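Local coordinates for pyruvate kinase (Pseudomonas aeruginosa, PDB 6QXL), which probably catalyses the last step of glycolysis, the transfer of phosphate from phosphoenolpyruvate to ADP to give pyruvate and ATP, using magnesium and potassium ions, at residues Glu85-Val88 with Gly89-Phe92; Ala102-Gln105 with Glu106-Gly109; Leu126-Asp129 with Gly130-Val133; Met293-Arg296 with Ala297-Ser300. All blocks are in the same frame, centred on the assembly; numbering follows the deposited sequence.

How the contacts relate
All four contacts are local and follow in series along the chain; none nests in or crosses another. Contact 1 closes the turn between strands 83-86 and 91-95. Contact 2 closes the turn that leads into strand 107-109, which pairs with 91-95. The two touch: Glu85 O probably accepts a hydrogen bond from Gln105 NE2, and Phe92 packs against Val108. Contact 3 closes the hairpin of strands 124-127 and 132-139 in the same mixed sheet, its centre about 13 Å from that of contact 1. Contact 4 opens helix 296-307 of the eight-stranded barrel, about 23 Å from contact 3 between centres. Contacts 3 and 4 both touch the second subunit.

Contact 1: Glu85-Val88 with Gly89-Phe92; sequences ELQV and GDKF
Asp90 and Gln87 hold each other by two hydrogen bonds. The backbone N of Asp90 donates to Gln87 O over 3.0 Å, with a nearly straight N-H...O angle of 160°. In return, Gln87 N donates to the carboxylate oxygen Asp90 OD2 at 3.1 Å. That bond is also straight, at 167°, but the N-H arrives from above the carboxylate plane rather than within it. The side chain reaches back because Asp90 CG lies beside its own backbone N and anti to the carbonyl carbon (chi1 -70°). The carboxylate therefore sits against the backbone of Gln87, and Gln87 CB is 3.8 Å from Asp90 OD1.

The backbone bond closes a type II beta turn from Gln87 to Asp90; the carboxylate bond braces it from the side chain. Val88 and Gly89 are its corners. Gly89 sits at the second corner with a positive phi, as the third residue of a type II turn commonly does. The turn joins strand 83-86 to strand 91-95, in the small beta domain set off from the barrel of pyruvate kinase. Leu86 pairs through its backbone with Gly152, and Phe92 with Cys146.

Farther from the turn, along the strands, the contact becomes apolar. Leu86 and Phe92 meet at about a right angle. Leu86 CD2 comes to 4.1 Å from Phe92 CD1, while Leu86 CD1 lies over one face of the ring, offset toward the rim. Leu86 CD2 is also 4.1 Å from Asp90 OD2, so this methyl lies near both the carboxylate and the ring. Met134 of strand 132-139 packs on both Leu86 and Phe92.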
ATOM      1  N   GLU A  85      40.934 -19.686  36.793  1.00 40.39           N
ATOM      2  CA  GLU A  85      40.365 -18.353  36.730  1.00 45.22           C
ATOM      3  C   GLU A  85      41.380 -17.410  36.125  1.00 42.84           C
ATOM      4  O   GLU A  85      42.532 -17.420  36.507  1.00 41.91           O
ATOM      5  CB  GLU A  85      40.004 -17.888  38.155  1.00 61.30           C
ATOM      6  CG  GLU A  85      38.579 -18.207  38.581  1.00 68.63           C
ATOM      7  CD  GLU A  85      37.549 -17.217  38.043  1.00 77.01           C
ATOM      8  OE1 GLU A  85      36.350 -17.585  38.135  1.00 78.56           O
ATOM      9  OE2 GLU A  85      37.884 -16.055  37.642  1.00 72.03           O
ATOM     10  N   LEU A  86      40.936 -16.570  35.202  1.00 41.81           N
ATOM     11  CA  LEU A  86      41.812 -15.660  34.460  1.00 41.50           C
ATOM     12  C   LEU A  86      41.364 -14.239  34.631  1.00 40.90           C
ATOM     13  O   LEU A  86      40.167 -13.967  34.667  1.00 45.79           O
ATOM     14  CB  LEU A  86      41.845 -15.995  32.961  1.00 45.86           C
ATOM     15  CG  LEU A  86      42.480 -17.298  32.518  1.00 50.72           C
ATOM     16  CD1 LEU A  86      42.141 -17.584  31.046  1.00 57.49           C
ATOM     17  CD2 LEU A  86      43.992 -17.190  32.716  1.00 52.06           C
ATOM     18  N   GLN A  87      42.354 -13.344  34.729  1.00 44.62           N
ATOM     19  CA  GLN A  87      42.121 -11.922  34.918  1.00 50.50           C
ATOM     20  C   GLN A  87      42.547 -11.157  33.666  1.00 45.57           C
ATOM     21  O   GLN A  87      43.420 -11.580  32.905  1.00 46.33           O
ATOM     22  CB  GLN A  87      42.876 -11.414  36.116  1.00 61.78           C
ATOM     23  CG  GLN A  87      42.447 -12.083  37.404  1.00 70.81           C
ATOM     24  CD  GLN A  87      43.098 -11.448  38.614  1.00 85.97           C
ATOM     25  OE1 GLN A  87      43.373 -10.225  38.680  1.00 93.72           O
ATOM     26  NE2 GLN A  87      43.338 -12.279  39.638  1.00102.17           N
ATOM     27  N   VAL A  88      41.938  -9.995  33.493  1.00 44.96           N
ATOM     28  CA  VAL A  88      42.259  -9.138  32.373  1.00 47.81           C
ATOM     29  C   VAL A  88      43.758  -8.832  32.402  1.00 50.43           C
ATOM     30  O   VAL A  88      44.321  -8.573  33.456  1.00 55.41           O
ATOM     31  CB  VAL A  88      41.430  -7.833  32.401  1.00 46.13           C
ATOM     32  CG1 VAL A  88      41.802  -6.949  31.199  1.00 42.96           C
ATOM     33  CG2 VAL A  88      39.923  -8.198  32.391  1.00 50.95           C
ATOM     34  N   GLY A  89      44.404  -8.930  31.238  1.00 47.44           N
ATOM     35  CA  GLY A  89      45.832  -8.673  31.110  1.00 46.24           C
ATOM     36  C   GLY A  89      46.713  -9.896  31.250  1.00 46.01           C
ATOM     37  O   GLY A  89      47.874  -9.858  30.827  1.00 49.98           O
ATOM     38  N   ASP A  90      46.179 -10.990  31.805  1.00 42.54           N
ATOM     39  CA  ASP A  90      46.925 -12.235  31.914  1.00 45.89           C
ATOM     40  C   ASP A  90      47.330 -12.764  30.544  1.00 45.95           C
ATOM     41  O   ASP A  90      46.702 -12.473  29.522  1.00 47.88           O
ATOM     42  CB  ASP A  90      46.116 -13.331  32.623  1.00 52.47           C
ATOM     43  CG  ASP A  90      45.910 -13.063  34.111  1.00 62.56           C
ATOM     44  OD1 ASP A  90      46.277 -11.950  34.563  1.00 68.46           O
ATOM     45  OD2 ASP A  90      45.355 -13.948  34.809  1.00 59.87           O
ATOM     46  N   LYS A  91      48.395 -13.556  30.533  1.00 41.58           N
ATOM     47  CA  LYS A  91      48.877 -14.210  29.329  1.00 37.14           C
ATOM     48  C   LYS A  91      48.443 -15.661  29.352  1.00 37.89           C
ATOM     49  O   LYS A  91      48.386 -16.296  30.417  1.00 38.38           O
ATOM     50  CB  LYS A  91      50.382 -14.135  29.244  1.00 38.75           C
ATOM     51  CG  LYS A  91      50.942 -12.718  29.287  1.00 43.91           C
ATOM     52  CD  LYS A  91      50.479 -11.813  28.142  1.00 49.68           C
ATOM     53  CE  LYS A  91      51.358 -10.550  28.215  1.00 50.98           C
ATOM     54  NZ  LYS A  91      50.845  -9.592  27.243  1.00 55.08           N
ATOM     55  N   PHE A  92      48.097 -16.180  28.182  1.00 39.28           N
ATOM     56  CA  PHE A  92      47.585 -17.529  28.090  1.00 35.85           C
ATOM     57  C   PHE A  92      47.868 -18.113  26.720  1.00 37.75           C
ATOM     58  O   PHE A  92      47.880 -17.392  25.727  1.00 44.90           O
ATOM     59  CB  PHE A  92      46.097 -17.564  28.411  1.00 34.22           C
ATOM     60  CG  PHE A  92      45.567 -18.926  28.674  1.00 32.62           C
ATOM     61  CD1 PHE A  92      45.791 -19.513  29.905  1.00 32.25           C
ATOM     62  CD2 PHE A  92      44.893 -19.645  27.694  1.00 33.09           C
ATOM     63  CE1 PHE A  92      45.337 -20.815  30.159  1.00 32.37           C
ATOM     64  CE2 PHE A  92      44.432 -20.925  27.942  1.00 35.50           C
ATOM     65  CZ  PHE A  92      44.653 -21.510  29.186  1.00 32.91           C
TER

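Contact 2: Ala102-Gln105 with Glu106-Gly109; sequences AGTQ and EVVG
With chi1 at 75°, Thr104 OG1 stands between its own backbone N and carbonyl carbon, which turns the hydroxyl toward the N-H groups of Glu106 and Val107. It accepts from both. The bond from Glu106 N to Thr104 OG1 is 3.0 Å long and fairly straight, at 164°. The one from Val107 N to Thr104 OG1 is longer, 3.3 Å, and more bent. One hydroxyl oxygen thus serves two successive amides. Val107 has a similar first torsion (chi1 60°), and its CG1 comes to 3.7 Å from Thr104 OG1.

A backbone bond closes the reversal: Thr104 N donates to Val107 O over 2.8 Å, almost straight and nearly in line with the carbonyl bond. Gly103 CA also approaches that oxygen, at 3.5 Å, in a CA-H...O contact.

Gln105 leads its amide away from the turn, to the backbone oxygen of Glu85. Val108 packs on Phe92 and Phe94 of the neighbouring strand. The bond from Glu106 N to the threonine oxygen makes an ST turn, and Val107 N adds a second, longer bond to the same oxygen. This turn reverses the chain and starts strand 107-109, an outermost strand of the mixed sheet within this chain.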
ATOM      1  N   ALA A 102      47.131 -31.900  31.146  1.00 36.03           N
ATOM      2  CA  ALA A 102      47.955 -31.115  32.018  1.00 33.51           C
ATOM      3  C   ALA A 102      47.793 -29.610  31.920  1.00 31.39           C
ATOM      4  O   ALA A 102      48.775 -28.873  32.069  1.00 34.21           O
ATOM      5  CB  ALA A 102      49.399 -31.492  31.752  1.00 33.13           C
ATOM      6  N   GLY A 103      46.562 -29.143  31.687  1.00 31.98           N
ATOM      7  CA  GLY A 103      46.348 -27.718  31.518  1.00 32.06           C
ATOM      8  C   GLY A 103      46.688 -26.979  32.805  1.00 33.66           C
ATOM      9  O   GLY A 103      46.496 -27.498  33.906  1.00 37.16           O
ATOM     10  N   THR A 104      47.263 -25.798  32.668  1.00 31.47           N
ATOM     11  CA  THR A 104      47.657 -25.012  33.818  1.00 31.81           C
ATOM     12  C   THR A 104      47.065 -23.631  33.708  1.00 34.31           C
ATOM     13  O   THR A 104      46.284 -23.343  32.810  1.00 36.58           O
ATOM     14  CB  THR A 104      49.196 -24.891  33.879  1.00 32.14           C
ATOM     15  OG1 THR A 104      49.635 -23.961  32.872  1.00 33.89           O
ATOM     16  CG2 THR A 104      49.845 -26.259  33.684  1.00 33.68           C
ATOM     17  N   GLN A 105      47.454 -22.765  34.627  1.00 40.42           N
ATOM     18  CA  GLN A 105      47.064 -21.368  34.622  1.00 39.49           C
ATOM     19  C   GLN A 105      47.637 -20.584  33.436  1.00 39.66           C
ATOM     20  O   GLN A 105      47.198 -19.470  33.173  1.00 40.02           O
ATOM     21  CB  GLN A 105      47.588 -20.779  35.970  1.00 42.11           C
ATOM     22  CG  GLN A 105      47.321 -19.308  36.233  1.00 47.48           C
ATOM     23  CD  GLN A 105      45.887 -19.026  36.588  1.00 51.01           C
ATOM     24  OE1 GLN A 105      45.160 -19.858  37.224  1.00 51.16           O
ATOM     25  NE2 GLN A 105      45.418 -17.852  36.160  1.00 57.18           N
ATOM     26  N   GLU A 106      48.632 -21.149  32.734  1.00 38.90           N
ATOM     27  CA  GLU A 106      49.307 -20.449  31.655  1.00 40.47           C
ATOM     28  C   GLU A 106      49.089 -21.044  30.272  1.00 36.81           C
ATOM     29  O   GLU A 106      49.288 -20.358  29.253  1.00 36.72           O
ATOM     30  CB  GLU A 106      50.797 -20.385  31.912  1.00 47.62           C
ATOM     31  CG  GLU A 106      51.192 -19.644  33.182  1.00 53.64           C
ATOM     32  CD  GLU A 106      52.619 -19.961  33.614  1.00 64.76           C
ATOM     33  OE1 GLU A 106      53.470 -19.832  32.711  1.00 68.79           O
ATOM     34  OE2 GLU A 106      52.886 -20.356  34.805  1.00 73.32           O
ATOM     35  N   VAL A 107      48.697 -22.315  30.192  1.00 34.19           N
ATOM     36  CA  VAL A 107      48.554 -22.975  28.915  1.00 35.03           C
ATOM     37  C   VAL A 107      47.582 -24.130  29.026  1.00 34.18           C
ATOM     38  O   VAL A 107      47.513 -24.783  30.065  1.00 35.57           O
ATOM     39  CB  VAL A 107      49.938 -23.478  28.375  1.00 35.86           C
ATOM     40  CG1 VAL A 107      50.571 -24.470  29.341  1.00 33.16           C
ATOM     41  CG2 VAL A 107      49.787 -24.102  27.009  1.00 37.51           C
ATOM     42  N   VAL A 108      46.868 -24.388  27.933  1.00 32.87           N
ATOM     43  CA  VAL A 108      46.051 -25.587  27.789  1.00 32.32           C
ATOM     44  C   VAL A 108      46.291 -26.152  26.393  1.00 31.19           C
ATOM     45  O   VAL A 108      46.651 -25.426  25.462  1.00 34.78           O
ATOM     46  CB  VAL A 108      44.545 -25.294  28.021  1.00 33.49           C
ATOM     47  CG1 VAL A 108      43.961 -24.407  26.905  1.00 34.10           C
ATOM     48  CG2 VAL A 108      43.734 -26.585  28.146  1.00 34.74           C
ATOM     49  N   GLY A 109      46.105 -27.449  26.266  1.00 30.56           N
ATOM     50  CA  GLY A 109      46.205 -28.116  25.001  1.00 34.20           C
ATOM     51  C   GLY A 109      44.971 -28.006  24.155  1.00 36.61           C
ATOM     52  O   GLY A 109      43.922 -27.579  24.635  1.00 33.16           O
TER

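Contact 3: Leu126-Asp129 with Gly130-Val133; sequences LLDD and GRVV
Leu127 O takes two backbone bonds: a straight one from Val132 N, 3.2 Å, and a weak one from Gly130 N. The return bond, Leu127 N to Val132 O, is 2.9 Å and equally straight, at 177°. At the tip, Arg131 N donates to Asp128 O over 3.1 Å, from above the carbonyl plane.

The Arg131 side chain runs across Asp128, extended from CG to NE, with its CD 3.4 Å from Asp128 OD2. This brings NH1 between two carboxylates. Asp129 OD2 is 3.3 Å from Arg131 NH1, at the edge of the guanidinium. Asp128 OD1 is 3.5 Å from the same NH1, approaching obliquely. Both bonds are weak in geometry, but they are salt bridges and form a network. The Asp129 side chain is about 6 Å from a bound malonate ion.

Leu126 and Val133 lie side by side on one face of the sheet, with Leu126 CG 4.1 Å from Val133 CG2. Leu127 and Val132 pair on the other face. The arrangement is a beta hairpin between strands 124-127 and 132-139, with a type I' turn from Asp128 to Arg131 and a classic beta bulge where Arg131 and Val132 face Leu127.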
ATOM      1  N   LEU A 126      36.974 -16.254  21.412  1.00 42.65           N
ATOM      2  CA  LEU A 126      35.906 -16.255  22.391  1.00 42.55           C
ATOM      3  C   LEU A 126      35.704 -17.674  22.903  1.00 38.16           C
ATOM      4  O   LEU A 126      35.547 -18.610  22.127  1.00 39.25           O
ATOM      5  CB  LEU A 126      34.630 -15.725  21.764  1.00 46.26           C
ATOM      6  CG  LEU A 126      34.576 -14.188  21.595  1.00 46.98           C
ATOM      7  CD1 LEU A 126      35.282 -13.641  20.382  1.00 54.82           C
ATOM      8  CD2 LEU A 126      33.209 -13.633  21.540  1.00 50.05           C
ATOM      9  N   LEU A 127      35.750 -17.815  24.218  1.00 40.72           N
ATOM     10  CA  LEU A 127      35.639 -19.112  24.868  1.00 45.03           C
ATOM     11  C   LEU A 127      34.396 -19.140  25.748  1.00 48.13           C
ATOM     12  O   LEU A 127      33.992 -18.101  26.289  1.00 49.65           O
ATOM     13  CB  LEU A 127      36.856 -19.405  25.731  1.00 45.31           C
ATOM     14  CG  LEU A 127      38.150 -19.636  24.944  1.00 42.16           C
ATOM     15  CD1 LEU A 127      38.971 -18.373  24.946  1.00 47.27           C
ATOM     16  CD2 LEU A 127      38.922 -20.874  25.460  1.00 44.63           C
ATOM     17  N   ASP A 128      33.804 -20.336  25.886  1.00 56.44           N
ATOM     18  CA  ASP A 128      32.611 -20.526  26.698  1.00 62.69           C
ATOM     19  C   ASP A 128      31.489 -19.568  26.261  1.00 62.46           C
ATOM     20  O   ASP A 128      30.972 -18.773  27.054  1.00 61.28           O
ATOM     21  CB  ASP A 128      32.917 -20.346  28.201  1.00 66.31           C
ATOM     22  CG  ASP A 128      31.808 -20.913  29.087  1.00 66.36           C
ATOM     23  OD1 ASP A 128      30.797 -21.445  28.558  1.00 58.98           O
ATOM     24  OD2 ASP A 128      31.940 -20.826  30.310  1.00 63.89           O
ATOM     25  N   ASP A 129      31.131 -19.660  24.971  1.00 67.85           N
ATOM     26  CA  ASP A 129      30.021 -18.870  24.414  1.00 69.65           C
ATOM     27  C   ASP A 129      30.236 -17.357  24.564  1.00 62.12           C
ATOM     28  O   ASP A 129      29.275 -16.599  24.685  1.00 69.29           O
ATOM     29  CB  ASP A 129      28.647 -19.257  25.024  1.00 72.56           C
ATOM     30  CG  ASP A 129      28.238 -20.711  24.784  1.00 74.58           C
ATOM     31  OD1 ASP A 129      28.767 -21.341  23.841  1.00 83.91           O
ATOM     32  OD2 ASP A 129      27.429 -21.205  25.647  1.00 71.83           O
ATOM     33  N   GLY A 130      31.490 -16.913  24.538  1.00 55.31           N
ATOM     34  CA  GLY A 130      31.803 -15.504  24.688  1.00 51.53           C
ATOM     35  C   GLY A 130      32.129 -15.003  26.074  1.00 48.92           C
ATOM     36  O   GLY A 130      32.481 -13.841  26.222  1.00 50.45           O
ATOM     37  N   ARG A 131      32.043 -15.861  27.087  1.00 50.35           N
ATOM     38  CA  ARG A 131      32.270 -15.457  28.490  1.00 52.10           C
ATOM     39  C   ARG A 131      33.680 -14.932  28.746  1.00 51.16           C
ATOM     40  O   ARG A 131      33.856 -14.011  29.516  1.00 51.22           O
ATOM     41  CB  ARG A 131      31.941 -16.625  29.439  1.00 57.72           C
ATOM     42  CG  ARG A 131      30.468 -16.677  29.737  1.00 62.90           C
ATOM     43  CD  ARG A 131      29.891 -18.073  30.050  1.00 72.36           C
ATOM     44  NE  ARG A 131      28.432 -17.998  30.184  1.00 79.22           N
ATOM     45  CZ  ARG A 131      27.510 -18.705  29.483  1.00 85.15           C
ATOM     46  NH1 ARG A 131      27.882 -19.560  28.508  1.00 94.79           N
ATOM     47  NH2 ARG A 131      26.232 -18.446  29.709  1.00 89.20           N
ATOM     48  N   VAL A 132      34.657 -15.567  28.104  1.00 52.77           N
ATOM     49  CA  VAL A 132      36.059 -15.169  28.168  1.00 49.54           C
ATOM     50  C   VAL A 132      36.492 -14.763  26.769  1.00 45.05           C
ATOM     51  O   VAL A 132      36.109 -15.386  25.795  1.00 48.45           O
ATOM     52  CB  VAL A 132      36.921 -16.336  28.687  1.00 48.95           C
ATOM     53  CG1 VAL A 132      38.412 -16.030  28.546  1.00 50.46           C
ATOM     54  CG2 VAL A 132      36.593 -16.608  30.153  1.00 54.44           C
ATOM     55  N   VAL A 133      37.278 -13.699  26.679  1.00 41.02           N
ATOM     56  CA  VAL A 133      37.737 -13.188  25.390  1.00 43.21           C
ATOM     57  C   VAL A 133      39.241 -12.941  25.453  1.00 44.20           C
ATOM     58  O   VAL A 133      39.745 -12.376  26.433  1.00 45.45           O
ATOM     59  CB  VAL A 133      37.031 -11.869  24.998  1.00 45.46           C
ATOM     60  CG1 VAL A 133      37.530 -11.363  23.641  1.00 47.80           C
ATOM     61  CG2 VAL A 133      35.524 -12.058  24.983  1.00 48.73           C
TER

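Contact 4: Met293-Arg296 with Ala297-Ser300; sequences MPTR and AEVS
The backbone passes from extended angles at Pro294 and Thr295 into helical ones at Arg296, and the first helical bonds follow: Val299 N to Thr295 O at 3.0 Å and Ser300 N to Arg296 O at 2.9 Å. Glu298 then folds back along the helix start. Its CG is anti to the carbonyl carbon (chi1 -74°) and the chain runs extended beyond it, which carries the carboxylate to Thr295. Thr295 N donates to Glu298 OE1 over 2.9 Å, nearly straight at 172°. It meets the oxygen on the anti side, 34° out of the carboxylate plane. The same oxygen lies 3.3 Å from Thr295 CB. Ser287 OG also hydrogen-bonds to Glu298 OE1, so this oxygen of a buried glutamate has both Thr295 N and Ser287 OG as polar partners.

Apolar contacts lie alongside. Thr295 CG2, anti to its backbone N, is 3.8 Å from Ala297 CB. Pro294 CG reaches Val299 CG2 at 3.9 Å, the two side chains crossing at a slant. Met285 and Met288 also pack on Pro294.

The polar ends of Arg296 and Ser300 turn to the second subunit. Arg296 NE bonds to Arg248 O, and NH1 to Gly249 O, both of the second subunit, and Ser300 OG bonds to Asp301 of that subunit. The contact is a helix N-terminus with Thr295 at the N-cap position. The Glu298 carboxylate takes the N-cap amide, as in half of a capping box, while the threonine side chain makes no capping bond. This N-terminus begins helix 296-307 of the TIM barrel, at a subunit interface of the tetramer.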
ATOM      1  N   MET A 293      11.435 -16.454  37.730  1.00 54.94           N
ATOM      2  CA  MET A 293      10.739 -15.560  36.800  1.00 52.98           C
ATOM      3  C   MET A 293      11.721 -14.925  35.823  1.00 47.60           C
ATOM      4  O   MET A 293      12.865 -14.682  36.169  1.00 39.31           O
ATOM      5  CB  MET A 293       9.986 -14.470  37.530  1.00 52.50           C
ATOM      6  CG  MET A 293      10.729 -13.744  38.611  1.00 59.40           C
ATOM      7  SD  MET A 293       9.515 -12.775  39.537  1.00 68.58           S
ATOM      8  CE  MET A 293       7.983 -13.711  39.863  1.00 72.93           C
ATOM      9  N   PRO A 294      11.265 -14.630  34.605  1.00 47.29           N
ATOM     10  CA  PRO A 294      12.130 -13.989  33.637  1.00 48.92           C
ATOM     11  C   PRO A 294      12.231 -12.473  33.822  1.00 44.57           C
ATOM     12  O   PRO A 294      11.403 -11.860  34.441  1.00 37.92           O
ATOM     13  CB  PRO A 294      11.426 -14.334  32.313  1.00 51.03           C
ATOM     14  CG  PRO A 294       9.978 -14.260  32.668  1.00 49.24           C
ATOM     15  CD  PRO A 294       9.908 -14.796  34.060  1.00 49.67           C
ATOM     16  N   THR A 295      13.251 -11.899  33.235  1.00 42.91           N
ATOM     17  CA  THR A 295      13.456 -10.457  33.134  1.00 46.92           C
ATOM     18  C   THR A 295      12.506  -9.872  32.071  1.00 42.64           C
ATOM     19  O   THR A 295      12.003 -10.594  31.189  1.00 33.34           O
ATOM     20  CB  THR A 295      15.013 -10.384  32.554  1.00 47.93           C
ATOM     21  OG1 THR A 295      15.952 -10.906  33.534  1.00 49.03           O
ATOM     22  CG2 THR A 295      15.531  -9.057  32.159  1.00 54.34           C
ATOM     23  N   ARG A 296      12.293  -8.563  32.111  1.00 39.71           N
ATOM     24  CA  ARG A 296      11.508  -7.909  31.092  1.00 42.22           C
ATOM     25  C   ARG A 296      12.160  -8.021  29.710  1.00 39.85           C
ATOM     26  O   ARG A 296      11.481  -8.119  28.695  1.00 40.55           O
ATOM     27  CB  ARG A 296      11.278  -6.433  31.423  1.00 43.22           C
ATOM     28  CG  ARG A 296      10.584  -6.160  32.753  1.00 48.30           C
ATOM     29  CD  ARG A 296       9.173  -6.620  32.698  1.00 50.31           C
ATOM     30  NE  ARG A 296       8.447  -6.191  33.894  1.00 50.52           N
ATOM     31  CZ  ARG A 296       8.140  -6.991  34.905  1.00 51.08           C
ATOM     32  NH1 ARG A 296       7.488  -6.502  35.957  1.00 45.21           N
ATOM     33  NH2 ARG A 296       8.429  -8.290  34.855  1.00 51.07           N
ATOM     34  N   ALA A 297      13.485  -8.011  29.668  1.00 35.76           N
ATOM     35  CA  ALA A 297      14.163  -8.184  28.390  1.00 36.61           C
ATOM     36  C   ALA A 297      13.880  -9.554  27.808  1.00 35.01           C
ATOM     37  O   ALA A 297      13.684  -9.687  26.611  1.00 34.73           O
ATOM     38  CB  ALA A 297      15.659  -7.953  28.516  1.00 38.05           C
ATOM     39  N   GLU A 298      13.841 -10.562  28.663  1.00 39.06           N
ATOM     40  CA  GLU A 298      13.564 -11.927  28.224  1.00 36.76           C
ATOM     41  C   GLU A 298      12.130 -12.060  27.716  1.00 34.40           C
ATOM     42  O   GLU A 298      11.903 -12.656  26.672  1.00 35.50           O
ATOM     43  CB  GLU A 298      13.893 -12.916  29.356  1.00 38.56           C
ATOM     44  CG  GLU A 298      15.404 -13.064  29.505  1.00 43.65           C
ATOM     45  CD  GLU A 298      15.906 -13.491  30.870  1.00 43.96           C
ATOM     46  OE1 GLU A 298      15.101 -13.573  31.835  1.00 42.18           O
ATOM     47  OE2 GLU A 298      17.140 -13.754  30.945  1.00 45.52           O
ATOM     48  N   VAL A 299      11.178 -11.480  28.432  1.00 35.91           N
ATOM     49  CA  VAL A 299       9.806 -11.453  27.960  1.00 39.44           C
ATOM     50  C   VAL A 299       9.731 -10.788  26.586  1.00 39.40           C
ATOM     51  O   VAL A 299       9.107 -11.325  25.671  1.00 37.15           O
ATOM     52  CB  VAL A 299       8.881 -10.724  28.957  1.00 40.31           C
ATOM     53  CG1 VAL A 299       7.522 -10.453  28.339  1.00 37.17           C
ATOM     54  CG2 VAL A 299       8.717 -11.560  30.222  1.00 42.35           C
ATOM     55  N   SER A 300      10.388  -9.650  26.442  1.00 39.92           N
ATOM     56  CA  SER A 300      10.391  -8.926  25.180  1.00 39.44           C
ATOM     57  C   SER A 300      11.022  -9.741  24.051  1.00 38.17           C
ATOM     58  O   SER A 300      10.524  -9.738  22.932  1.00 40.80           O
ATOM     59  CB  SER A 300      11.151  -7.599  25.345  1.00 41.31           C
ATOM     60  OG  SER A 300      11.225  -6.879  24.127  1.00 36.66           O
TER